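PDB 3K9C: transcriptional regulator, LacI family protein from Rhodococcus jostii, which probably binds DNA at regulatory sites and controls transcription of target genes. Local coordinates for residues 40-45 and 66-71; 192-197 and 233-238; 220-225 and 270-275. One frame throughout, in Å; residues are numbered along the deposited sequence.

Contact 1 of 3, residues 40-45 and 66-71; sequences RGYDVM and RCEAAI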
ATOM      1  N   ARG B  40       9.895  -5.186 -23.831  1.00 30.13           N
ATOM      2  CA  ARG B  40       9.522  -6.124 -24.883  1.00 31.61           C
ATOM      3  C   ARG B  40       8.553  -5.512 -25.896  1.00 31.44           C
ATOM      4  O   ARG B  40       8.099  -6.194 -26.810  1.00 30.98           O
ATOM      5  CB  ARG B  40       8.892  -7.383 -24.283  1.00 34.62           C
ATOM      6  CG  ARG B  40       9.685  -7.993 -23.144  1.00 38.05           C
ATOM      7  CD  ARG B  40      11.008  -8.566 -23.608  1.00 41.84           C
ATOM      8  NE  ARG B  40      10.942 -10.015 -23.783  1.00 45.66           N
ATOM      9  CZ  ARG B  40      10.305 -10.625 -24.780  1.00 47.59           C
ATOM     10  NH1 ARG B  40       9.677  -9.909 -25.700  1.00 49.15           N
ATOM     11  NH2 ARG B  40      10.292 -11.953 -24.852  1.00 47.54           N
ATOM     12  N   GLY B  41       8.231  -4.234 -25.722  1.00 30.47           N
ATOM     13  CA  GLY B  41       7.323  -3.569 -26.645  1.00 31.84           C
ATOM     14  C   GLY B  41       5.847  -3.809 -26.378  1.00 32.80           C
ATOM     15  O   GLY B  41       5.027  -3.761 -27.296  1.00 31.84           O
ATOM     16  N   TYR B  42       5.501  -4.067 -25.120  1.00 32.44           N
ATOM     17  CA  TYR B  42       4.114  -4.312 -24.743  1.00 32.67           C
ATOM     18  C   TYR B  42       3.592  -3.312 -23.728  1.00 32.26           C
ATOM     19  O   TYR B  42       4.339  -2.808 -22.891  1.00 32.48           O
ATOM     20  CB  TYR B  42       3.967  -5.712 -24.156  1.00 33.28           C
ATOM     21  CG  TYR B  42       3.787  -6.793 -25.177  1.00 35.56           C
ATOM     22  CD1 TYR B  42       2.525  -7.327 -25.431  1.00 37.68           C
ATOM     23  CD2 TYR B  42       4.875  -7.290 -25.896  1.00 37.16           C
ATOM     24  CE1 TYR B  42       2.347  -8.334 -26.370  1.00 37.73           C
ATOM     25  CE2 TYR B  42       4.706  -8.298 -26.846  1.00 38.08           C
ATOM     26  CZ  TYR B  42       3.439  -8.814 -27.072  1.00 39.48           C
ATOM     27  OH  TYR B  42       3.264  -9.825 -27.984  1.00 43.00           O
ATOM     28  N   ASP B  43       2.299  -3.026 -23.810  1.00 30.99           N
ATOM     29  CA  ASP B  43       1.687  -2.132 -22.853  1.00 30.86           C
ATOM     30  C   ASP B  43       0.982  -3.023 -21.841  1.00 29.31           C
ATOM     31  O   ASP B  43       0.755  -4.207 -22.084  1.00 26.73           O
ATOM     32  CB  ASP B  43       0.681  -1.198 -23.522  1.00 33.69           C
ATOM     33  CG  ASP B  43       1.347  -0.024 -24.211  1.00 38.63           C
ATOM     34  OD1 ASP B  43       2.225   0.612 -23.593  1.00 40.22           O
ATOM     35  OD2 ASP B  43       0.989   0.271 -25.368  1.00 42.76           O
ATOM     36  N   VAL B  44       0.636  -2.457 -20.699  1.00 28.55           N
ATOM     37  CA  VAL B  44      -0.022  -3.242 -19.683  1.00 26.05           C
ATOM     38  C   VAL B  44      -1.340  -2.628 -19.296  1.00 26.93           C
ATOM     39  O   VAL B  44      -1.454  -1.412 -19.139  1.00 26.64           O
ATOM     40  CB  VAL B  44       0.859  -3.378 -18.422  1.00 25.41           C
ATOM     41  CG1 VAL B  44       0.044  -3.965 -17.275  1.00 25.60           C
ATOM     42  CG2 VAL B  44       2.054  -4.278 -18.719  1.00 22.57           C
HETATM   43  N   MSE B  45      -2.342  -3.484 -19.158  1.00 27.76           N
HETATM   44  CA  MSE B  45      -3.652  -3.035 -18.734  1.00 29.48           C
HETATM   45  C   MSE B  45      -3.909  -3.685 -17.374  1.00 25.38           C
HETATM   46  O   MSE B  45      -3.978  -4.903 -17.269  1.00 24.20           O
HETATM   47  CB  MSE B  45      -4.722  -3.468 -19.731  1.00 36.45           C
HETATM   48  CG  MSE B  45      -5.933  -2.572 -19.709  1.00 48.05           C
HETATM   49 SE   MSE B  45      -7.542  -3.585 -20.042  1.00 66.32          SE
HETATM   50  CE  MSE B  45      -8.409  -3.337 -18.319  1.00 59.00           C
ATOM     51  N   ARG B  66      -8.465  -5.853 -25.472  1.00 42.65           N
ATOM     52  CA  ARG B  66      -7.665  -6.641 -26.402  1.00 45.12           C
ATOM     53  C   ARG B  66      -6.380  -7.203 -25.796  1.00 43.95           C
ATOM     54  O   ARG B  66      -5.292  -7.032 -26.349  1.00 44.24           O
ATOM     55  CB  ARG B  66      -7.344  -5.803 -27.641  1.00 48.52           C
ATOM     56  CG  ARG B  66      -8.588  -5.252 -28.334  1.00 54.63           C
ATOM     57  CD  ARG B  66      -9.567  -6.368 -28.701  1.00 58.46           C
ATOM     58  NE  ARG B  66     -10.801  -5.856 -29.295  1.00 62.28           N
ATOM     59  CZ  ARG B  66     -10.864  -5.180 -30.441  1.00 63.98           C
ATOM     60  NH1 ARG B  66      -9.758  -4.928 -31.133  1.00 64.68           N
ATOM     61  NH2 ARG B  66     -12.037  -4.756 -30.897  1.00 64.65           N
ATOM     62  N   CYS B  67      -6.515  -7.881 -24.662  1.00 42.58           N
ATOM     63  CA  CYS B  67      -5.373  -8.487 -23.984  1.00 41.24           C
ATOM     64  C   CYS B  67      -4.982  -9.782 -24.689  1.00 40.25           C
ATOM     65  O   CYS B  67      -5.829 -10.653 -24.912  1.00 39.23           O
ATOM     66  CB  CYS B  67      -5.719  -8.798 -22.524  1.00 41.69           C
ATOM     67  SG  CYS B  67      -6.242  -7.369 -21.551  1.00 43.01           S
ATOM     68  N   GLU B  68      -3.701  -9.906 -25.031  1.00 38.50           N
ATOM     69  CA  GLU B  68      -3.189 -11.099 -25.706  1.00 37.59           C
ATOM     70  C   GLU B  68      -2.814 -12.171 -24.697  1.00 35.69           C
ATOM     71  O   GLU B  68      -2.402 -13.275 -25.058  1.00 36.24           O
ATOM     72  CB  GLU B  68      -1.968 -10.745 -26.549  1.00 38.51           C
ATOM     73  CG  GLU B  68      -2.297  -9.954 -27.796  1.00 42.37           C
ATOM     74  CD  GLU B  68      -1.054  -9.516 -28.537  1.00 44.60           C
ATOM     75  OE1 GLU B  68      -0.158 -10.364 -28.742  1.00 44.78           O
ATOM     76  OE2 GLU B  68      -0.980  -8.326 -28.915  1.00 45.95           O
ATOM     77  N   ALA B  69      -2.954 -11.830 -23.424  1.00 31.74           N
ATOM     78  CA  ALA B  69      -2.646 -12.750 -22.349  1.00 29.56           C
ATOM     79  C   ALA B  69      -3.139 -12.138 -21.053  1.00 28.44           C
ATOM     80  O   ALA B  69      -3.318 -10.923 -20.956  1.00 28.23           O
ATOM     81  CB  ALA B  69      -1.141 -12.998 -22.282  1.00 30.39           C
ATOM     82  N   ALA B  70      -3.370 -12.988 -20.064  1.00 26.32           N
ATOM     83  CA  ALA B  70      -3.827 -12.539 -18.762  1.00 26.39           C
ATOM     84  C   ALA B  70      -2.884 -13.083 -17.705  1.00 24.70           C
ATOM     85  O   ALA B  70      -2.714 -14.295 -17.585  1.00 25.42           O
ATOM     86  CB  ALA B  70      -5.254 -13.028 -18.496  1.00 24.76           C
ATOM     87  N   ILE B  71      -2.259 -12.174 -16.963  1.00 25.36           N
ATOM     88  CA  ILE B  71      -1.346 -12.524 -15.880  1.00 24.22           C
ATOM     89  C   ILE B  71      -2.067 -12.211 -14.560  1.00 25.05           C
ATOM     90  O   ILE B  71      -2.356 -11.047 -14.257  1.00 22.64           O
ATOM     91  CB  ILE B  71      -0.064 -11.688 -15.960  1.00 26.05           C
ATOM     92  CG1 ILE B  71       0.702 -12.036 -17.235  1.00 25.80           C
ATOM     93  CG2 ILE B  71       0.791 -11.924 -14.721  1.00 25.50           C
ATOM     94  CD1 ILE B  71       1.850 -11.108 -17.516  1.00 29.29           C
TER
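In Tyr42 CG lies beside the backbone N and anti to the carbonyl carbon (chi1 -84°); CG of Glu68 is set likewise (chi1 -72°), and the extended chain beyond it carries the carboxylate to the edge of the Tyr42 ring. The two cross at about a right angle. OE1 of Glu68 comes to the edge of the phenol ring, 4.0 Å from Tyr42 CE1 and 3.5 Å from Tyr42 OH, with the carboxylate turned 59° from the ring. No direct hydrogen bond joins them; Arg13 mediates instead, its NE making a salt bridge to Glu68 OE2 and a weak hydrogen bond to the Tyr42 hydroxyl. Further along, selenomethionine Met45 brings SE to within 4.3 Å of Cys67 SG, an apolar touch over which Leu62 of helix 55-63 also packs. Between the segments runs strand 13-20, which shares backbone hydrogen bonds with Asp43, Met45 and Glu68, so the side chains meet across an intervening strand. This 2-1-3 order of parallel strands, with helices on the crossovers, is that of the Rossmann-like lobe of periplasmic-binding-protein folds.

Contact 2 of 3, residues 192-197 and 233-238; sequences FNDRCA and MTTISQ. With GOL (glycerol), chain D.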
ATOM      1  N   PHE B 192       4.093 -14.800   7.953  1.00 17.90           N
ATOM      2  CA  PHE B 192       3.735 -15.218   6.595  1.00 18.20           C
ATOM      3  C   PHE B 192       4.324 -14.268   5.555  1.00 18.92           C
ATOM      4  O   PHE B 192       4.921 -14.713   4.579  1.00 19.44           O
ATOM      5  CB  PHE B 192       2.214 -15.278   6.422  1.00 16.73           C
ATOM      6  CG  PHE B 192       1.787 -15.635   5.031  1.00 16.51           C
ATOM      7  CD1 PHE B 192       2.100 -16.879   4.495  1.00 17.69           C
ATOM      8  CD2 PHE B 192       1.105 -14.717   4.243  1.00 18.71           C
ATOM      9  CE1 PHE B 192       1.737 -17.202   3.193  1.00 19.10           C
ATOM     10  CE2 PHE B 192       0.736 -15.034   2.937  1.00 21.02           C
ATOM     11  CZ  PHE B 192       1.054 -16.277   2.410  1.00 18.46           C
ATOM     12  N   ASN B 193       4.131 -12.967   5.761  1.00 19.44           N
ATOM     13  CA  ASN B 193       4.682 -11.953   4.864  1.00 20.00           C
ATOM     14  C   ASN B 193       5.065 -10.687   5.639  1.00 19.79           C
ATOM     15  O   ASN B 193       4.791 -10.582   6.835  1.00 20.36           O
ATOM     16  CB  ASN B 193       3.704 -11.630   3.704  1.00 19.40           C
ATOM     17  CG  ASN B 193       2.439 -10.872   4.144  1.00 17.73           C
ATOM     18  OD1 ASN B 193       2.299 -10.439   5.283  1.00 20.10           O
ATOM     19  ND2 ASN B 193       1.520 -10.703   3.208  1.00 19.20           N
ATOM     20  N   ASP B 194       5.708  -9.739   4.957  1.00 19.08           N
ATOM     21  CA  ASP B 194       6.136  -8.482   5.571  1.00 20.07           C
ATOM     22  C   ASP B 194       5.026  -7.678   6.256  1.00 20.39           C
ATOM     23  O   ASP B 194       5.243  -7.087   7.321  1.00 17.43           O
ATOM     24  CB  ASP B 194       6.810  -7.579   4.533  1.00 20.66           C
ATOM     25  CG  ASP B 194       8.114  -8.154   4.001  1.00 21.86           C
ATOM     26  OD1 ASP B 194       8.656  -9.101   4.610  1.00 19.87           O
ATOM     27  OD2 ASP B 194       8.603  -7.636   2.978  1.00 21.01           O
ATOM     28  N   ARG B 195       3.848  -7.629   5.639  1.00 19.92           N
ATOM     29  CA  ARG B 195       2.738  -6.884   6.233  1.00 22.79           C
ATOM     30  C   ARG B 195       2.311  -7.536   7.540  1.00 21.54           C
ATOM     31  O   ARG B 195       1.953  -6.857   8.502  1.00 21.33           O
ATOM     32  CB  ARG B 195       1.553  -6.806   5.265  1.00 25.99           C
ATOM     33  CG  ARG B 195       0.381  -6.012   5.819  1.00 29.40           C
ATOM     34  CD  ARG B 195      -0.688  -5.795   4.771  1.00 31.96           C
ATOM     35  NE  ARG B 195      -0.502  -4.535   4.065  1.00 35.00           N
ATOM     36  CZ  ARG B 195      -1.252  -4.135   3.042  1.00 38.15           C
ATOM     37  NH1 ARG B 195      -2.240  -4.907   2.600  1.00 36.65           N
ATOM     38  NH2 ARG B 195      -1.024  -2.958   2.469  1.00 38.07           N
ATOM     39  N   CYS B 196       2.360  -8.864   7.575  1.00 22.51           N
ATOM     40  CA  CYS B 196       2.011  -9.611   8.780  1.00 20.96           C
ATOM     41  C   CYS B 196       3.073  -9.333   9.844  1.00 20.28           C
ATOM     42  O   CYS B 196       2.762  -9.138  11.023  1.00 20.00           O
ATOM     43  CB  CYS B 196       1.973 -11.107   8.467  1.00 23.93           C
ATOM     44  SG  CYS B 196       1.578 -12.157   9.858  1.00 24.39           S
ATOM     45  N   ALA B 197       4.332  -9.312   9.411  1.00 18.86           N
ATOM     46  CA  ALA B 197       5.464  -9.053  10.301  1.00 18.95           C
ATOM     47  C   ALA B 197       5.354  -7.643  10.874  1.00 20.15           C
ATOM     48  O   ALA B 197       5.702  -7.400  12.026  1.00 22.22           O
ATOM     49  CB  ALA B 197       6.792  -9.217   9.533  1.00 17.96           C
HETATM   50  N   MSE B 233      13.523  -4.672   8.487  1.00 23.73           N
HETATM   51  CA  MSE B 233      13.057  -6.039   8.660  1.00 22.51           C
HETATM   52  C   MSE B 233      13.813  -7.125   7.890  1.00 21.39           C
HETATM   53  O   MSE B 233      13.989  -7.041   6.670  1.00 18.92           O
HETATM   54  CB  MSE B 233      11.581  -6.081   8.276  1.00 25.56           C
HETATM   55  CG  MSE B 233      10.839  -7.342   8.623  1.00 30.83           C
HETATM   56 SE   MSE B 233       9.163  -7.204   7.687  1.00 42.39          SE
HETATM   57  CE  MSE B 233       8.299  -5.982   8.910  1.00 34.24           C
ATOM     58  N   THR B 234      14.276  -8.135   8.623  1.00 20.08           N
ATOM     59  CA  THR B 234      14.957  -9.275   8.018  1.00 20.07           C
ATOM     60  C   THR B 234      13.809  -9.979   7.303  1.00 19.82           C
ATOM     61  O   THR B 234      12.735 -10.175   7.890  1.00 19.53           O
ATOM     62  CB  THR B 234      15.566 -10.208   9.095  1.00 20.14           C
ATOM     63  OG1 THR B 234      16.645  -9.533   9.744  1.00 20.23           O
ATOM     64  CG2 THR B 234      16.073 -11.504   8.477  1.00 20.37           C
ATOM     65  N   THR B 235      14.025 -10.356   6.049  1.00 18.94           N
ATOM     66  CA  THR B 235      12.964 -10.969   5.262  1.00 19.79           C
ATOM     67  C   THR B 235      13.508 -11.882   4.170  1.00 20.53           C
ATOM     68  O   THR B 235      14.717 -11.992   3.984  1.00 20.37           O
ATOM     69  CB  THR B 235      12.106  -9.862   4.600  1.00 20.27           C
ATOM     70  OG1 THR B 235      10.940 -10.433   4.007  1.00 21.40           O
ATOM     71  CG2 THR B 235      12.907  -9.146   3.524  1.00 21.04           C
ATOM     72  N   ILE B 236      12.600 -12.526   3.448  1.00 20.86           N
ATOM     73  CA  ILE B 236      12.960 -13.423   2.364  1.00 20.93           C
ATOM     74  C   ILE B 236      12.508 -12.830   1.039  1.00 22.84           C
ATOM     75  O   ILE B 236      11.309 -12.612   0.825  1.00 21.84           O
ATOM     76  CB  ILE B 236      12.300 -14.799   2.548  1.00 22.25           C
ATOM     77  CG1 ILE B 236      12.882 -15.472   3.789  1.00 22.26           C
ATOM     78  CG2 ILE B 236      12.517 -15.653   1.320  1.00 21.08           C
ATOM     79  CD1 ILE B 236      12.102 -16.650   4.227  1.00 28.94           C
ATOM     80  N   SER B 237      13.463 -12.565   0.153  1.00 20.95           N
ATOM     81  CA  SER B 237      13.139 -11.991  -1.145  1.00 22.62           C
ATOM     82  C   SER B 237      12.697 -13.022  -2.158  1.00 24.25           C
ATOM     83  O   SER B 237      13.191 -14.149  -2.174  1.00 26.05           O
ATOM     84  CB  SER B 237      14.335 -11.232  -1.720  1.00 24.35           C
ATOM     85  OG  SER B 237      14.115 -10.919  -3.087  1.00 23.71           O
ATOM     86  N   GLN B 238      11.760 -12.618  -3.008  1.00 25.48           N
ATOM     87  CA  GLN B 238      11.252 -13.472  -4.067  1.00 25.85           C
ATOM     88  C   GLN B 238      11.776 -12.916  -5.380  1.00 26.66           C
ATOM     89  O   GLN B 238      11.460 -13.421  -6.458  1.00 27.79           O
ATOM     90  CB  GLN B 238       9.732 -13.446  -4.085  1.00 27.25           C
ATOM     91  CG  GLN B 238       9.085 -13.928  -2.814  1.00 26.50           C
ATOM     92  CD  GLN B 238       7.722 -14.526  -3.085  1.00 25.73           C
ATOM     93  OE1 GLN B 238       7.597 -15.491  -3.839  1.00 24.34           O
ATOM     94  NE2 GLN B 238       6.694 -13.954  -2.473  1.00 25.17           N
TER
HETATM   95  C1  GOL D 349       3.096 -14.658  -1.492  1.00 35.07           C
HETATM   96  O1  GOL D 349       3.650 -14.787  -2.621  1.00 35.33           O
HETATM   97  C2  GOL D 349       3.312 -13.324  -1.026  1.00 36.81           C
HETATM   98  O2  GOL D 349       4.027 -13.775  -0.057  1.00 33.58           O
HETATM   99  C3  GOL D 349       2.279 -12.398  -0.375  1.00 34.40           C
HETATM  100  O3  GOL D 349       2.470 -11.229   0.032  1.00 33.61           O
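Hydrogen bonding is led by Asp194 and Thr235. With chi1 at -171°, Thr235 turns OG1 to the carboxylate and donates to Asp194 OD1 over 2.7 Å on the syn lone pair, the two side chains crossing at about a right angle. The other carboxylate oxygen, OD2, accepts from Ser223 N, so both oxygens of this buried acid are engaged. Lying in the first turn of helix 194-206, the carboxylate is probably further stabilised by the helix amino end. Replacing Asp194 by alanine takes away both oxygens, and the Thr235 hydroxyl and the Ser223 amide would probably lose their acceptor, with a gap opened beside the selenium of Met233. At the same helix end Asn193 is the N-cap, its OD1 receiving Cys196 N at 2.8 Å.

Apolar packing comes from selenomethionine Met233, whose extended first two torsions carry SE to 3.6 Å from Ala197 CB. The bend at chi3 (-78°) then turns the methyl CE to 3.6 Å from the backbone O of Asp194.

A glycerol, probably from the crystallisation liquor, spans the two segments: Gln238 NE2 donates to its O1 over 3.2 Å (169°), and Asn193 ND2 makes a weak bond of 3.4 Å to its O3. Asp221 and Arg143 complete its grip, a setting consistent with the effector cleft of LacI relatives.

Helix 194-206 follows strand 188-191 of the four-stranded parallel sheet, whereas strand 235-237 edges the seven-stranded sheet beside strand 262-270; Ala226 of helix 224-227 touches Asp194, Met233 and Thr235 alike.

Contact 3 of 3, residues 220-225 and 270-275; sequences YDDSRL and VRRATT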
ATOM      1  N   TYR B 220       8.522 -11.895   4.880  1.00 16.48           N
ATOM      2  CA  TYR B 220       8.626 -12.568   3.601  1.00 18.65           C
ATOM      3  C   TYR B 220       8.113 -11.627   2.510  1.00 17.79           C
ATOM      4  O   TYR B 220       7.088 -10.964   2.692  1.00 18.49           O
ATOM      5  CB  TYR B 220       7.815 -13.878   3.628  1.00 16.66           C
ATOM      6  CG  TYR B 220       8.325 -14.955   2.696  1.00 15.87           C
ATOM      7  CD1 TYR B 220       8.924 -16.117   3.197  1.00 17.16           C
ATOM      8  CD2 TYR B 220       8.200 -14.825   1.314  1.00 17.09           C
ATOM      9  CE1 TYR B 220       9.382 -17.124   2.337  1.00 17.55           C
ATOM     10  CE2 TYR B 220       8.657 -15.816   0.450  1.00 17.18           C
ATOM     11  CZ  TYR B 220       9.247 -16.959   0.968  1.00 17.48           C
ATOM     12  OH  TYR B 220       9.728 -17.925   0.116  1.00 22.12           O
ATOM     13  N   ASP B 221       8.863 -11.572   1.404  1.00 19.13           N
ATOM     14  CA  ASP B 221       8.594 -10.759   0.204  1.00 20.85           C
ATOM     15  C   ASP B 221       9.637  -9.682  -0.106  1.00 22.51           C
ATOM     16  O   ASP B 221       9.880  -9.377  -1.276  1.00 24.49           O
ATOM     17  CB  ASP B 221       7.221 -10.058   0.263  1.00 21.10           C
ATOM     18  CG  ASP B 221       6.057 -11.024   0.125  1.00 23.32           C
ATOM     19  OD1 ASP B 221       6.267 -12.176  -0.313  1.00 24.29           O
ATOM     20  OD2 ASP B 221       4.923 -10.618   0.445  1.00 25.45           O
ATOM     21  N   ASP B 222      10.241  -9.117   0.940  1.00 24.28           N
ATOM     22  CA  ASP B 222      11.215  -8.028   0.810  1.00 24.75           C
ATOM     23  C   ASP B 222      10.512  -6.888   0.084  1.00 25.24           C
ATOM     24  O   ASP B 222      10.981  -6.402  -0.949  1.00 23.92           O
ATOM     25  CB  ASP B 222      12.470  -8.457   0.028  1.00 23.26           C
ATOM     26  CG  ASP B 222      13.606  -7.425   0.123  1.00 25.54           C
ATOM     27  OD1 ASP B 222      13.676  -6.706   1.142  1.00 24.91           O
ATOM     28  OD2 ASP B 222      14.443  -7.341  -0.805  1.00 24.52           O
ATOM     29  N   SER B 223       9.374  -6.478   0.635  1.00 24.76           N
ATOM     30  CA  SER B 223       8.586  -5.404   0.054  1.00 26.02           C
ATOM     31  C   SER B 223       9.028  -4.080   0.670  1.00 26.64           C
ATOM     32  O   SER B 223       9.882  -4.067   1.556  1.00 24.12           O
ATOM     33  CB  SER B 223       7.094  -5.650   0.311  1.00 28.21           C
ATOM     34  OG  SER B 223       6.780  -5.523   1.682  1.00 29.89           O
ATOM     35  N   ARG B 224       8.443  -2.978   0.205  1.00 26.33           N
ATOM     36  CA  ARG B 224       8.801  -1.647   0.693  1.00 28.14           C
ATOM     37  C   ARG B 224       8.710  -1.524   2.207  1.00 27.45           C
ATOM     38  O   ARG B 224       9.428  -0.737   2.820  1.00 26.03           O
ATOM     39  CB  ARG B 224       7.910  -0.574   0.047  1.00 30.05           C
ATOM     40  CG  ARG B 224       6.449  -0.601   0.484  1.00 32.50           C
ATOM     41  CD  ARG B 224       5.674   0.591  -0.082  1.00 34.62           C
ATOM     42  NE  ARG B 224       6.188   1.869   0.407  1.00 34.51           N
ATOM     43  CZ  ARG B 224       5.964   2.353   1.623  1.00 35.11           C
ATOM     44  NH1 ARG B 224       5.222   1.669   2.486  1.00 36.01           N
ATOM     45  NH2 ARG B 224       6.492   3.518   1.982  1.00 36.08           N
ATOM     46  N   LEU B 225       7.827  -2.306   2.812  1.00 29.91           N
ATOM     47  CA  LEU B 225       7.648  -2.269   4.258  1.00 29.70           C
ATOM     48  C   LEU B 225       8.941  -2.648   4.972  1.00 29.74           C
ATOM     49  O   LEU B 225       9.331  -2.011   5.941  1.00 29.03           O
ATOM     50  CB  LEU B 225       6.543  -3.250   4.667  1.00 32.85           C
ATOM     51  CG  LEU B 225       5.170  -3.087   4.010  1.00 34.94           C
ATOM     52  CD1 LEU B 225       4.290  -4.269   4.355  1.00 34.24           C
ATOM     53  CD2 LEU B 225       4.538  -1.787   4.479  1.00 37.07           C
ATOM     54  N   VAL B 270      17.422 -11.870   3.138  1.00 23.51           N
ATOM     55  CA  VAL B 270      17.842 -10.492   3.198  1.00 21.82           C
ATOM     56  C   VAL B 270      17.848 -10.122   4.670  1.00 23.23           C
ATOM     57  O   VAL B 270      16.793  -9.883   5.267  1.00 22.75           O
ATOM     58  CB  VAL B 270      16.875  -9.571   2.427  1.00 23.43           C
ATOM     59  CG1 VAL B 270      17.343  -8.113   2.533  1.00 22.30           C
ATOM     60  CG2 VAL B 270      16.801 -10.002   0.979  1.00 16.70           C
ATOM     61  N   ARG B 271      19.044 -10.098   5.252  1.00 24.57           N
ATOM     62  CA  ARG B 271      19.219  -9.775   6.664  1.00 25.80           C
ATOM     63  C   ARG B 271      19.291  -8.291   6.926  1.00 26.27           C
ATOM     64  O   ARG B 271      20.025  -7.555   6.264  1.00 25.79           O
ATOM     65  CB  ARG B 271      20.503 -10.399   7.217  1.00 27.09           C
ATOM     66  CG  ARG B 271      20.458 -11.882   7.446  1.00 30.26           C
ATOM     67  CD  ARG B 271      21.853 -12.397   7.733  1.00 34.21           C
ATOM     68  NE  ARG B 271      22.746 -12.093   6.617  1.00 38.34           N
ATOM     69  CZ  ARG B 271      23.989 -12.549   6.499  1.00 39.01           C
ATOM     70  NH1 ARG B 271      24.498 -13.340   7.438  1.00 37.67           N
ATOM     71  NH2 ARG B 271      24.715 -12.220   5.437  1.00 37.52           N
ATOM     72  N   ARG B 272      18.527  -7.857   7.912  1.00 25.92           N
ATOM     73  CA  ARG B 272      18.528  -6.467   8.305  1.00 25.58           C
ATOM     74  C   ARG B 272      18.695  -6.454   9.817  1.00 26.68           C
ATOM     75  O   ARG B 272      19.574  -7.154  10.328  1.00 30.03           O
ATOM     76  CB  ARG B 272      17.246  -5.770   7.839  1.00 26.12           C
ATOM     77  CG  ARG B 272      17.134  -5.712   6.309  1.00 23.46           C
ATOM     78  CD  ARG B 272      16.299  -4.525   5.825  1.00 24.98           C
ATOM     79  NE  ARG B 272      16.319  -4.396   4.366  1.00 25.11           N
ATOM     80  CZ  ARG B 272      15.554  -5.102   3.536  1.00 26.71           C
ATOM     81  NH1 ARG B 272      14.688  -5.993   4.009  1.00 27.67           N
ATOM     82  NH2 ARG B 272      15.662  -4.932   2.222  1.00 27.40           N
ATOM     83  N   ALA B 273      17.859  -5.726  10.544  1.00 24.46           N
ATOM     84  CA  ALA B 273      18.036  -5.648  11.991  1.00 24.07           C
ATOM     85  C   ALA B 273      16.986  -6.274  12.910  1.00 23.76           C
ATOM     86  O   ALA B 273      16.996  -6.017  14.119  1.00 24.13           O
ATOM     87  CB  ALA B 273      18.236  -4.184  12.379  1.00 23.95           C
ATOM     88  N   THR B 274      16.085  -7.092  12.370  1.00 22.39           N
ATOM     89  CA  THR B 274      15.056  -7.703  13.211  1.00 22.65           C
ATOM     90  C   THR B 274      15.365  -9.124  13.672  1.00 23.27           C
ATOM     91  O   THR B 274      14.508  -9.792  14.248  1.00 22.95           O
ATOM     92  CB  THR B 274      13.676  -7.697  12.512  1.00 21.78           C
ATOM     93  OG1 THR B 274      13.771  -8.368  11.248  1.00 21.33           O
ATOM     94  CG2 THR B 274      13.200  -6.260  12.302  1.00 22.25           C
ATOM     95  N   THR B 275      16.584  -9.590  13.413  1.00 25.24           N
ATOM     96  CA  THR B 275      16.992 -10.926  13.844  1.00 26.72           C
ATOM     97  C   THR B 275      18.356 -10.840  14.515  1.00 28.75           C
ATOM     98  O   THR B 275      19.142  -9.949  14.212  1.00 29.41           O
ATOM     99  CB  THR B 275      17.074 -11.919  12.661  1.00 26.83           C
ATOM    100  OG1 THR B 275      17.913 -11.377  11.636  1.00 29.81           O
ATOM    101  CG2 THR B 275      15.691 -12.190  12.098  1.00 24.14           C
TER
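A salt bridge between Asp222 and Arg272 dominates, with both terminal nitrogens of the guanidinium closing end-on upon a single oxygen. Arg272 NH2 donates to Asp222 OD1 over 2.9 Å (155°) on the syn lone pair, and Arg272 NH1 meets the same Asp222 OD1 at 3.1 Å, nearly along its C-O bond and less straight. OD1 lies almost exactly in the guanidinium plane, and the carboxylate is tilted 29° from it. CG of Asp222 stands anti to the backbone N (chi1 -169°), which carries the acid toward the arginine. NH1 has a second acceptor in the backbone O of Met233, so the guanidinium is fixed from two directions, and its rotation about the extended chain is probably restricted.

Outward from the charges, Val270 packs against both partners. Its CG1 sits 3.4 Å above one face of the guanidinium, toward the rim, while CG2 of Val270 approaches Asp222 OD2 to 4.0 Å.

Strand 235-237 passes between the segments, bonded through its backbone at Ile236 to Asp221 and at Thr235 to Val270. The contact thus ties the turn leading into helix 224-227 to the loop that leaves strand 262-270.

In the fold
Contacts 2 and 3 are neighbours, their centres about 6 Å apart, and their segments alternate along the chain; contact 1 lies far off, its centre about 29 Å from that of contact 2. Contacts 1 and 2 reach the same seven-stranded sheet at its outermost strands within the chain, 42-49 and 235-237, and contact 2 connects that edge to a helix following the four-stranded sheet. Contact 2 is wholly buried and relies on a carboxylate–hydroxyl bond and selenium packing, whereas contact 3 is at the surface and rests on an ion pair. Contact 1 is partly buried and has no direct polar bond, its charge being met by Arg13 of the strand between. Strand 235-237 links contacts 2 and 3.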